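Alpha,alpha-trehalose-phosphate synthase (UDP-forming) (Burkholderia multivorans, PDB 5UOF) is a glycosyltransferase of family 20, built on the GT-B plan of two Rossmann-like domains facing each other across a cleft. Local coordinates at residues F162-F167 with S451-T456; D272-S277 with Y345-Y350; L280-Q285 with T368-G373; V377-V382 with A399-E404. All coordinates share one frame; numbering follows the deposited sequence.

Contact 1 (F162-F167 with S451-T456); sequences FLHIPF and SVWRDT. With EDO (1,2-ethanediol), chain Q.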
# COMPACT_ATOMS: atom_id res chain seq x y z
N PHE A 162 -19.23 4.31 -11.36
CA PHE A 162 -18.10 5.24 -11.31
C PHE A 162 -17.55 5.28 -9.90
O PHE A 162 -18.28 5.60 -8.95
CB PHE A 162 -18.46 6.65 -11.78
CG PHE A 162 -17.25 7.54 -11.88
CD1 PHE A 162 -16.41 7.43 -12.97
CD2 PHE A 162 -16.90 8.41 -10.85
CE1 PHE A 162 -15.25 8.19 -13.05
CE2 PHE A 162 -15.76 9.20 -10.94
CZ PHE A 162 -14.93 9.08 -12.04
N LEU A 163 -16.27 4.97 -9.76
CA LEU A 163 -15.57 5.03 -8.49
C LEU A 163 -14.94 6.40 -8.32
O LEU A 163 -14.09 6.80 -9.13
CB LEU A 163 -14.50 3.94 -8.43
CG LEU A 163 -13.83 3.77 -7.06
CD1 LEU A 163 -14.85 3.19 -6.05
CD2 LEU A 163 -12.62 2.85 -7.21
N HIS A 164 -15.34 7.13 -7.29
CA HIS A 164 -14.81 8.48 -7.08
C HIS A 164 -13.49 8.49 -6.32
O HIS A 164 -12.76 9.49 -6.39
CB HIS A 164 -15.83 9.33 -6.33
CG HIS A 164 -17.09 9.59 -7.10
ND1 HIS A 164 -17.45 10.85 -7.53
CD2 HIS A 164 -18.05 8.75 -7.54
CE1 HIS A 164 -18.59 10.77 -8.20
NE2 HIS A 164 -18.98 9.51 -8.21
N ILE A 165 -13.16 7.42 -5.61
CA ILE A 165 -11.93 7.32 -4.84
C ILE A 165 -10.92 6.50 -5.65
O ILE A 165 -11.28 5.98 -6.71
CB ILE A 165 -12.21 6.70 -3.46
CG1 ILE A 165 -12.72 5.26 -3.60
CG2 ILE A 165 -13.24 7.54 -2.70
CD1 ILE A 165 -12.75 4.52 -2.28
N PRO A 166 -9.66 6.40 -5.22
CA PRO A 166 -8.69 5.60 -5.99
C PRO A 166 -9.08 4.13 -6.03
O PRO A 166 -9.85 3.65 -5.20
CB PRO A 166 -7.38 5.79 -5.20
CG PRO A 166 -7.58 7.07 -4.40
CD PRO A 166 -9.05 6.99 -4.02
N PHE A 167 -8.56 3.42 -7.03
CA PHE A 167 -8.63 1.96 -6.99
C PHE A 167 -7.22 1.44 -6.81
O PHE A 167 -6.35 1.69 -7.67
CB PHE A 167 -9.27 1.37 -8.24
CG PHE A 167 -9.65 -0.07 -8.07
CD1 PHE A 167 -10.82 -0.40 -7.41
CD2 PHE A 167 -8.81 -1.09 -8.52
CE1 PHE A 167 -11.16 -1.74 -7.22
CE2 PHE A 167 -9.17 -2.43 -8.34
CZ PHE A 167 -10.35 -2.74 -7.69
N SER A 451 -18.75 18.69 -17.90
CA SER A 451 -19.63 18.09 -18.88
C SER A 451 -18.98 16.92 -19.60
O SER A 451 -19.68 16.04 -20.11
CB SER A 451 -20.10 19.14 -19.91
OG SER A 451 -19.09 19.40 -20.86
N VAL A 452 -17.64 16.87 -19.65
CA VAL A 452 -16.97 15.75 -20.31
C VAL A 452 -17.22 14.46 -19.53
O VAL A 452 -17.56 13.43 -20.12
CB VAL A 452 -15.47 16.04 -20.48
CG1 VAL A 452 -14.75 14.85 -21.13
CG2 VAL A 452 -15.29 17.32 -21.32
N TRP A 453 -17.07 14.50 -18.21
CA TRP A 453 -17.39 13.34 -17.37
C TRP A 453 -18.81 12.86 -17.63
O TRP A 453 -19.05 11.69 -17.93
CB TRP A 453 -17.21 13.71 -15.90
CG TRP A 453 -17.59 12.68 -14.88
CD1 TRP A 453 -16.89 11.57 -14.53
CD2 TRP A 453 -18.74 12.73 -14.01
NE1 TRP A 453 -17.54 10.89 -13.52
CE2 TRP A 453 -18.66 11.59 -13.17
CE3 TRP A 453 -19.81 13.61 -13.86
CZ2 TRP A 453 -19.63 11.32 -12.21
CZ3 TRP A 453 -20.76 13.34 -12.90
CH2 TRP A 453 -20.67 12.20 -12.09
N ARG A 454 -19.77 13.78 -17.51
CA ARG A 454 -21.17 13.42 -17.68
C ARG A 454 -21.44 12.87 -19.07
O ARG A 454 -22.02 11.78 -19.23
CB ARG A 454 -22.03 14.64 -17.40
CG ARG A 454 -23.44 14.50 -17.88
CD ARG A 454 -24.29 15.69 -17.45
NE ARG A 454 -23.97 16.91 -18.17
CZ ARG A 454 -23.36 17.96 -17.63
NH1 ARG A 454 -23.00 17.95 -16.35
NH2 ARG A 454 -23.12 19.03 -18.37
N ASP A 455 -21.01 13.60 -20.10
CA ASP A 455 -21.39 13.26 -21.47
C ASP A 455 -20.72 11.98 -21.94
O ASP A 455 -21.37 11.16 -22.62
CB ASP A 455 -21.03 14.41 -22.41
CG ASP A 455 -21.94 15.61 -22.25
OD1 ASP A 455 -23.07 15.44 -21.72
OD2 ASP A 455 -21.53 16.71 -22.65
N THR A 456 -19.44 11.77 -21.61
CA THR A 456 -18.76 10.57 -22.09
C THR A 456 -19.25 9.33 -21.36
O THR A 456 -19.38 8.26 -21.96
CB THR A 456 -17.24 10.73 -21.95
OG1 THR A 456 -16.91 10.99 -20.58
CG2 THR A 456 -16.76 11.91 -22.79
C1 EDO Q . -26.20 13.64 -22.22
O1 EDO Q . -24.87 13.67 -22.75
C2 EDO Q . -26.23 14.19 -20.81
O2 EDO Q . -26.42 15.62 -20.81

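Contact 2 (D272-S277 with Y345-Y350); sequences DRLDYS and YLNRKY. With EDO (1,2-ethanediol), chain O.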
# COMPACT_ATOMS: atom_id res chain seq x y z
N ASP A 272 -9.52 21.22 3.45
CA ASP A 272 -9.58 19.76 3.51
C ASP A 272 -10.57 19.32 4.57
O ASP A 272 -10.58 19.85 5.68
CB ASP A 272 -8.23 19.13 3.89
CG ASP A 272 -7.10 19.51 2.97
OD1 ASP A 272 -6.65 20.68 3.00
OD2 ASP A 272 -6.62 18.61 2.24
N ARG A 273 -11.38 18.31 4.24
CA ARG A 273 -12.05 17.59 5.30
C ARG A 273 -11.01 16.80 6.10
O ARG A 273 -9.92 16.49 5.62
CB ARG A 273 -13.12 16.66 4.74
CG ARG A 273 -12.58 15.43 4.05
CD ARG A 273 -13.71 14.59 3.45
NE ARG A 273 -14.66 14.13 4.46
CZ ARG A 273 -14.56 12.98 5.11
NH1 ARG A 273 -13.55 12.16 4.86
NH2 ARG A 273 -15.48 12.64 6.01
N LEU A 274 -11.34 16.50 7.35
CA LEU A 274 -10.39 15.81 8.23
C LEU A 274 -10.54 14.31 8.01
O LEU A 274 -11.49 13.69 8.49
CB LEU A 274 -10.64 16.17 9.69
CG LEU A 274 -10.50 17.65 10.06
CD1 LEU A 274 -10.50 17.80 11.59
CD2 LEU A 274 -9.25 18.29 9.46
N ASP A 275 -9.59 13.71 7.28
CA ASP A 275 -9.47 12.26 7.28
C ASP A 275 -8.00 11.91 7.10
O ASP A 275 -7.17 12.78 6.82
CB ASP A 275 -10.38 11.59 6.22
CG ASP A 275 -10.01 11.95 4.80
OD1 ASP A 275 -8.85 11.74 4.40
OD2 ASP A 275 -10.90 12.41 4.06
N TYR A 276 -7.69 10.63 7.27
CA TYR A 276 -6.29 10.22 7.31
C TYR A 276 -5.62 10.18 5.95
O TYR A 276 -4.41 9.95 5.88
CB TYR A 276 -6.15 8.87 8.01
CG TYR A 276 -6.19 9.02 9.51
CD1 TYR A 276 -5.23 9.80 10.16
CD2 TYR A 276 -7.19 8.43 10.27
CE1 TYR A 276 -5.25 9.96 11.53
CE2 TYR A 276 -7.22 8.60 11.66
CZ TYR A 276 -6.24 9.37 12.27
OH TYR A 276 -6.25 9.55 13.64
N SER A 277 -6.35 10.43 4.86
CA SER A 277 -5.70 10.53 3.57
C SER A 277 -5.12 11.91 3.30
O SER A 277 -4.40 12.08 2.31
CB SER A 277 -6.68 10.18 2.44
OG SER A 277 -7.59 11.24 2.23
N TYR A 345 -6.19 28.08 11.70
CA TYR A 345 -6.78 26.76 11.52
C TYR A 345 -8.25 26.86 11.92
O TYR A 345 -8.57 27.06 13.10
CB TYR A 345 -6.02 25.71 12.32
CG TYR A 345 -6.70 24.37 12.38
CD1 TYR A 345 -7.35 23.85 11.26
CD2 TYR A 345 -6.72 23.64 13.55
CE1 TYR A 345 -7.99 22.64 11.32
CE2 TYR A 345 -7.36 22.42 13.62
CZ TYR A 345 -7.98 21.93 12.50
OH TYR A 345 -8.63 20.73 12.57
N LEU A 346 -9.13 26.75 10.93
CA LEU A 346 -10.54 27.11 11.06
C LEU A 346 -11.39 25.87 10.82
O LEU A 346 -11.48 25.38 9.69
CB LEU A 346 -10.90 28.21 10.06
CG LEU A 346 -10.19 29.53 10.35
CD1 LEU A 346 -10.22 30.46 9.14
CD2 LEU A 346 -10.83 30.19 11.57
N ASN A 347 -12.02 25.37 11.89
CA ASN A 347 -12.90 24.21 11.83
C ASN A 347 -14.32 24.70 11.53
O ASN A 347 -15.23 24.62 12.36
CB ASN A 347 -12.84 23.43 13.14
CG ASN A 347 -11.49 22.81 13.38
OD1 ASN A 347 -10.76 23.20 14.30
ND2 ASN A 347 -11.14 21.83 12.57
N ARG A 348 -14.49 25.23 10.32
CA ARG A 348 -15.65 26.02 9.96
C ARG A 348 -16.08 25.72 8.53
O ARG A 348 -15.25 25.40 7.66
CB ARG A 348 -15.38 27.53 10.05
CG ARG A 348 -14.74 28.01 11.33
CD ARG A 348 -15.77 28.19 12.43
NE ARG A 348 -15.14 28.55 13.70
CZ ARG A 348 -15.01 27.72 14.72
NH1 ARG A 348 -15.47 26.48 14.64
NH2 ARG A 348 -14.41 28.13 15.83
N LYS A 349 -17.37 25.87 8.29
CA LYS A 349 -17.96 25.74 6.96
C LYS A 349 -18.17 27.13 6.38
O LYS A 349 -18.80 27.99 7.01
CB LYS A 349 -19.28 24.98 7.03
CG LYS A 349 -20.15 25.08 5.78
CD LYS A 349 -19.58 24.28 4.62
CE LYS A 349 -20.49 24.34 3.40
NZ LYS A 349 -21.84 23.74 3.64
N TYR A 350 -17.65 27.37 5.17
CA TYR A 350 -17.86 28.62 4.46
C TYR A 350 -18.62 28.37 3.16
O TYR A 350 -18.44 27.33 2.53
CB TYR A 350 -16.52 29.32 4.14
CG TYR A 350 -15.79 29.70 5.39
CD1 TYR A 350 -16.08 30.89 6.05
CD2 TYR A 350 -14.83 28.86 5.94
CE1 TYR A 350 -15.43 31.23 7.21
CE2 TYR A 350 -14.17 29.20 7.10
CZ TYR A 350 -14.48 30.38 7.73
OH TYR A 350 -13.85 30.72 8.90
C1 EDO O . -18.73 30.35 9.19
O1 EDO O . -18.90 29.05 9.76
C2 EDO O . -18.40 31.30 10.32
O2 EDO O . -19.11 32.52 10.12

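Contact 3 (L280-Q285 with T368-G373); sequences LVERFQ and TPLRDG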
# COMPACT_ATOMS: atom_id res chain seq x y z
N LEU A 280 -2.55 16.14 6.95
CA LEU A 280 -2.60 17.53 7.40
C LEU A 280 -1.50 17.85 8.40
O LEU A 280 -1.06 19.00 8.50
CB LEU A 280 -3.98 17.84 7.96
CG LEU A 280 -4.99 17.91 6.81
CD1 LEU A 280 -6.44 17.85 7.31
CD2 LEU A 280 -4.76 19.20 6.01
N VAL A 281 -1.02 16.86 9.16
CA VAL A 281 0.15 17.11 10.00
C VAL A 281 1.34 17.47 9.13
O VAL A 281 2.06 18.44 9.40
CB VAL A 281 0.47 15.89 10.88
CG1 VAL A 281 1.86 16.05 11.51
CG2 VAL A 281 -0.59 15.71 11.95
N GLU A 282 1.57 16.68 8.08
CA GLU A 282 2.65 16.96 7.14
C GLU A 282 2.47 18.32 6.50
O GLU A 282 3.43 19.06 6.32
CB GLU A 282 2.70 15.87 6.06
CG GLU A 282 3.16 14.51 6.55
CD GLU A 282 2.04 13.66 7.13
OE1 GLU A 282 2.29 12.46 7.40
OE2 GLU A 282 0.92 14.17 7.33
N ARG A 283 1.22 18.66 6.16
CA ARG A 283 0.92 19.97 5.58
C ARG A 283 1.44 21.09 6.48
O ARG A 283 2.15 22.00 6.03
CB ARG A 283 -0.60 20.06 5.39
CG ARG A 283 -1.10 21.14 4.43
CD ARG A 283 -1.14 20.64 3.00
NE ARG A 283 -1.95 19.43 2.86
CZ ARG A 283 -3.25 19.41 2.59
NH1 ARG A 283 -3.92 20.55 2.44
NH2 ARG A 283 -3.90 18.25 2.50
N PHE A 284 1.08 21.04 7.76
CA PHE A 284 1.49 22.07 8.70
C PHE A 284 3.00 22.05 8.90
O PHE A 284 3.63 23.11 8.98
CB PHE A 284 0.81 21.89 10.05
CG PHE A 284 -0.66 22.24 10.08
CD1 PHE A 284 -1.37 22.49 8.91
CD2 PHE A 284 -1.32 22.33 11.29
CE1 PHE A 284 -2.73 22.80 8.96
CE2 PHE A 284 -2.68 22.64 11.35
CZ PHE A 284 -3.37 22.88 10.18
N GLN A 285 3.58 20.86 9.04
CA GLN A 285 5.00 20.78 9.38
C GLN A 285 5.87 21.28 8.23
O GLN A 285 6.97 21.79 8.48
CB GLN A 285 5.38 19.34 9.76
CG GLN A 285 4.78 18.91 11.09
CD GLN A 285 5.25 17.54 11.54
OE1 GLN A 285 5.91 16.83 10.79
NE2 GLN A 285 4.90 17.16 12.77
N THR A 368 -1.97 19.00 -0.86
CA THR A 368 -1.00 17.90 -0.89
C THR A 368 -1.47 16.71 -0.06
O THR A 368 -0.76 16.25 0.84
CB THR A 368 0.37 18.40 -0.45
OG1 THR A 368 0.30 18.90 0.90
CG2 THR A 368 0.87 19.53 -1.38
N PRO A 369 -2.64 16.15 -0.37
CA PRO A 369 -3.09 14.94 0.34
C PRO A 369 -2.15 13.78 0.09
O PRO A 369 -1.50 13.70 -0.95
CB PRO A 369 -4.47 14.65 -0.28
CG PRO A 369 -4.38 15.24 -1.68
CD PRO A 369 -3.56 16.51 -1.47
N LEU A 370 -2.11 12.85 1.05
CA LEU A 370 -1.30 11.65 0.88
C LEU A 370 -1.84 10.76 -0.23
O LEU A 370 -1.07 10.05 -0.88
CB LEU A 370 -1.24 10.85 2.18
CG LEU A 370 -0.78 11.67 3.38
CD1 LEU A 370 -0.68 10.77 4.62
CD2 LEU A 370 0.55 12.37 3.08
N ARG A 371 -3.15 10.81 -0.47
CA ARG A 371 -3.79 10.01 -1.50
C ARG A 371 -5.19 10.58 -1.73
O ARG A 371 -5.91 10.86 -0.76
CB ARG A 371 -3.84 8.54 -1.07
CG ARG A 371 -4.48 7.58 -2.06
CD ARG A 371 -3.78 7.59 -3.41
NE ARG A 371 -2.46 6.96 -3.37
CZ ARG A 371 -1.87 6.44 -4.44
NH1 ARG A 371 -2.50 6.46 -5.62
NH2 ARG A 371 -0.67 5.87 -4.34
N ASP A 372 -5.56 10.76 -3.00
CA ASP A 372 -6.85 11.35 -3.33
C ASP A 372 -7.27 10.88 -4.72
O ASP A 372 -6.47 10.93 -5.66
CB ASP A 372 -6.75 12.89 -3.28
CG ASP A 372 -8.11 13.58 -3.18
OD1 ASP A 372 -9.05 13.19 -3.91
OD2 ASP A 372 -8.21 14.55 -2.40
N GLY A 373 -8.51 10.41 -4.85
CA GLY A 373 -8.97 9.96 -6.16
C GLY A 373 -8.85 11.03 -7.23
O GLY A 373 -8.60 10.72 -8.40
O HOH W 1 -0.13 17.11 3.19

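Contact 4 (V377-V382 with A399-E404); sequences VAKEYV and AGAAAE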
# COMPACT_ATOMS: atom_id res chain seq x y z
N VAL A 377 -10.69 20.51 -5.00
CA VAL A 377 -10.15 21.77 -4.49
C VAL A 377 -8.97 22.24 -5.34
O VAL A 377 -8.85 23.43 -5.64
CB VAL A 377 -9.76 21.64 -3.00
CG1 VAL A 377 -8.81 22.76 -2.58
CG2 VAL A 377 -11.02 21.66 -2.13
N ALA A 378 -8.11 21.31 -5.79
CA ALA A 378 -7.00 21.72 -6.65
C ALA A 378 -7.51 22.38 -7.93
O ALA A 378 -6.97 23.40 -8.37
CB ALA A 378 -6.11 20.52 -6.98
N LYS A 379 -8.56 21.82 -8.54
CA LYS A 379 -9.08 22.38 -9.78
C LYS A 379 -9.80 23.70 -9.52
O LYS A 379 -9.66 24.66 -10.29
CB LYS A 379 -10.01 21.37 -10.46
CG LYS A 379 -9.28 20.04 -10.81
CD LYS A 379 -10.11 19.15 -11.71
CE LYS A 379 -9.26 17.95 -12.22
NZ LYS A 379 -10.02 17.06 -13.17
N GLU A 380 -10.57 23.76 -8.43
CA GLU A 380 -11.25 24.99 -8.03
C GLU A 380 -10.25 26.09 -7.73
O GLU A 380 -10.50 27.27 -8.04
CB GLU A 380 -12.12 24.74 -6.80
CG GLU A 380 -13.30 23.84 -7.07
CD GLU A 380 -13.88 23.21 -5.81
OE1 GLU A 380 -13.40 23.54 -4.70
OE2 GLU A 380 -14.82 22.41 -5.92
N TYR A 381 -9.11 25.74 -7.12
CA TYR A 381 -8.10 26.74 -6.83
C TYR A 381 -7.61 27.41 -8.11
O TYR A 381 -7.59 28.64 -8.22
CB TYR A 381 -6.92 26.11 -6.06
CG TYR A 381 -5.94 27.20 -5.72
CD1 TYR A 381 -6.16 28.02 -4.62
CD2 TYR A 381 -4.86 27.48 -6.55
CE1 TYR A 381 -5.31 29.08 -4.34
CE2 TYR A 381 -3.98 28.52 -6.27
CZ TYR A 381 -4.22 29.32 -5.16
OH TYR A 381 -3.39 30.38 -4.89
N VAL A 382 -7.23 26.60 -9.11
CA VAL A 382 -6.75 27.16 -10.37
C VAL A 382 -7.85 28.00 -11.02
O VAL A 382 -7.62 29.13 -11.46
CB VAL A 382 -6.29 26.03 -11.31
CG1 VAL A 382 -5.98 26.56 -12.71
CG2 VAL A 382 -5.07 25.31 -10.71
N ALA A 399 -2.48 12.78 -5.75
CA ALA A 399 -3.84 13.21 -6.07
C ALA A 399 -4.11 12.93 -7.54
O ALA A 399 -3.25 13.14 -8.40
CB ALA A 399 -4.02 14.70 -5.78
N GLY A 400 -5.31 12.41 -7.82
CA GLY A 400 -5.65 12.10 -9.20
C GLY A 400 -5.50 13.28 -10.13
O GLY A 400 -5.17 13.12 -11.31
N ALA A 401 -5.73 14.49 -9.62
CA ALA A 401 -5.67 15.69 -10.45
C ALA A 401 -4.25 15.98 -10.94
O ALA A 401 -4.09 16.74 -11.91
CB ALA A 401 -6.20 16.91 -9.68
N ALA A 402 -3.23 15.40 -10.30
CA ALA A 402 -1.85 15.60 -10.74
C ALA A 402 -1.60 15.09 -12.15
O ALA A 402 -0.68 15.57 -12.82
CB ALA A 402 -0.88 14.90 -9.77
N ALA A 403 -2.40 14.14 -12.64
CA ALA A 403 -2.24 13.66 -14.00
C ALA A 403 -2.63 14.72 -15.02
O ALA A 403 -2.20 14.64 -16.18
CB ALA A 403 -3.08 12.40 -14.21
N GLU A 404 -3.41 15.71 -14.62
CA GLU A 404 -3.90 16.76 -15.50
C GLU A 404 -3.24 18.10 -15.26
O GLU A 404 -2.89 18.80 -16.22
CB GLU A 404 -5.42 16.93 -15.33
CG GLU A 404 -6.24 15.72 -15.77
CD GLU A 404 -7.71 15.87 -15.43
OE1 GLU A 404 -8.13 15.46 -14.32
OE2 GLU A 404 -8.46 16.42 -16.28
O HOH W 2 -10.73 18.73 -15.31

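Contact 1 (F162-F167 with S451-T456)
Trp453 sets the edge of its indole against one face of the Phe162 ring. NE1 is the atom that lands there, 3.3 Å above the plane and over the ring centre. Trp453 NE1 is thus nearly equidistant from the six ring carbons, the shortest distance being 3.5 Å to Phe162 CZ. The planes meet at 78° and the Phe162 and five-membered ring centroids lie 4.5 Å apart, a T-shaped pair. With its N-H edge leading, the indole probably offers a polar hydrogen to the pi face. Both side chains run CG anti to the backbone N (chi1 -173° in Phe162, 176° in Trp453), which lets them reach across backbones whose nearest CA atoms, Phe162 and Trp453, are 10.1 Å apart.

His164 adds a lighter touch. Its CE1 comes within 4.2 Å of Trp453 CZ2, and the two side chains cross at about a right angle. Phe162 CD2 also lies 3.5 Å above the His164 ring plane, offset toward the rim. His164 NE2 is hydrogen-bonded to ND1 of His139.

A final helix that crosses back onto the N-terminal domain is characteristic of the GT-B fold, and this contact is part of that return. Helix 450-472 rests here on the end of strand 159-162. Trp453 also touches Leu32 and Val36 of helix 32-43 and meets the ring of Trp137 in strand 135-139.

Contact 2 (D272-S277 with Y345-Y350)
Tyr345 OH accepts a hydrogen bond from Asn347 ND2 and is packed by Leu274. The bond from Asn347 ND2 to Tyr345 OH is 2.7 Å long, nearly straight at 169° and in the amide plane of Asn347. From the other segment, the methyls of Leu274 press on the same oxygen, with CD1 3.6 Å and CD2 4.0 Å from Tyr345 OH. The contact belongs to the Rossmann-like second domain of the GT-B fold. It joins the loop after strand 266-271 to the edge strand 343-346 of the parallel sheet, with strand 301-306 lying between the two strands.

Leu274 and Tyr345 approach from opposite directions, and the phenol extends to the leucine end on. CG of Tyr345 is anti to the backbone N (chi1 170°), which carries the ring toward the loop although CB does not point there. Leu274 CD1 also comes within 4.2 Å of Asn347 ND2. The branched end of the leucine thus covers the donor and acceptor of the Tyr345-Asn347 bond together. Asn347 itself is the centre of an inverse gamma turn, where the strand gives way to loop. Tyr317 of helix 314-335 also packs on Leu274.

Bonds within 272-277 link residues on both sides of Leu274 in the sequence. Arg273 NH1 makes a salt bridge with Asp275 OD2. Asp275 OD1 accepts twice, from Ser277 OG at 2.6 Å on its syn side and from Ser277 N through its anti lone pair; the bond from Ser277 N makes an Asx turn.

Contact 3 (L280-Q285 with T368-G373)
Arg283 buries more surface than any other residue here, and its closest approach is to Thr368. The arginine chain folds at chi2 (87°) and chi3 (56°), which turns the guanidinium across the start of the loop. One face of that group is covered over its centre by Leu280 CD2, at 3.6 Å. Over the centre of the opposite face lies Thr368 N, 3.7 Å above the plane. This backbone nitrogen is buried with no hydrogen-bond partner in the model. Its N-H is thus packed beside a cationic group, which is probably somewhat unfavourable.

Thr368 OG1 comes 3.0 Å from Arg283 NE, but the angle is too poor for a bond. Arg283 NE donates instead to a water that lies in the guanidinium plane, 3.0 Å from NE. The water lies 2.6 Å from Thr368 O, to which it probably donates, and so bridges the segments.

In the Rossmann-like second domain, strands 266-271 and 364-367 are parallel neighbours in the sheet. Helix 280-293 follows the first, and the loop 368-373 follows the second. Arg283 therefore bridges the C-terminal ends of adjacent strands. Its NH2 makes a salt bridge with Asp272 and also donates to the carbonyl of Lys278, which fixes the outer end of the chain.

Leu370 is the third large contributor. Its CD1 approaches Glu282 OE1 to 4.4 Å, so a methyl lies beside a carboxylate without a polar bond. Pro413 and Tyr414 pack against the same leucine. Pro369 lies near the tip of the arginine, its N 3.8 Å from Arg283 NH2.

Contact 4 (V377-V382 with A399-E404)
Lys379 NZ and Glu404 OE1 form a buried salt bridge of 2.7 Å. It links helix 376-384 to the loop after strand 392-396. The helix is the crossover of a beta-alpha-beta unit, between parallel strands 364-367 and 392-396 of the second Rossmann-like domain.

The ammonium group has three acceptors. Besides bonding to Glu404 OE1, Lys379 NZ donates to a water 2.8 Å away and to the carbonyl of Ile235. Three hydrogens and three acceptors would account for its full donor capacity. Ile235 lies between strand 226-232 and helix 239-248, probably close to where the chain passes between domains.

Glu404 divides its two oxygens. In the conformer described, OE1 takes the lysine. Glu404 OE2 accepts from Asn448 ND2, just ahead of the last long helix, and, weakly and less surely, from the shared water 3.4 Å from Glu404 OE2. Both oxygens of this buried carboxylate therefore have partners.

The two side chains cross at about a right angle. Lys379 is extended beyond CG (chi2 -169°), and its CE passes 4.1 Å from Ala401 CB. The methyl thus lines the aliphatic part of the lysine just before its charged end. Ala401 and Glu404 are brought to the same side by the 3-10 segment 400-403, at whose end Glu404 N bonds to Ala401 O at 3.0 Å.

The salt bridge is not flat: Lys379 NZ meets Glu404 OE1 on its syn side, 34° out of the carboxylate plane.

Overall arrangement
Contacts 2, 3 and 4 all lie in the second domain, around its six-stranded parallel sheet. Contacts 2 and 3 are neighbours, with centres about 12 Å apart, and their segments alternate along the chain. Contact 4 follows both in sequence; its centre is about 14 Å from that of contact 3. Asp372 O and Gly400 N, 2.9 Å apart, probably share a hydrogen bond there. Contact 1 encloses the other three, because the chain's last helix returns to the first domain. Its centre is about 24 Å from that of contact 2. Pro166 nevertheless packs against residues 371-373, so loops from the two domains meet directly at the interdomain cleft.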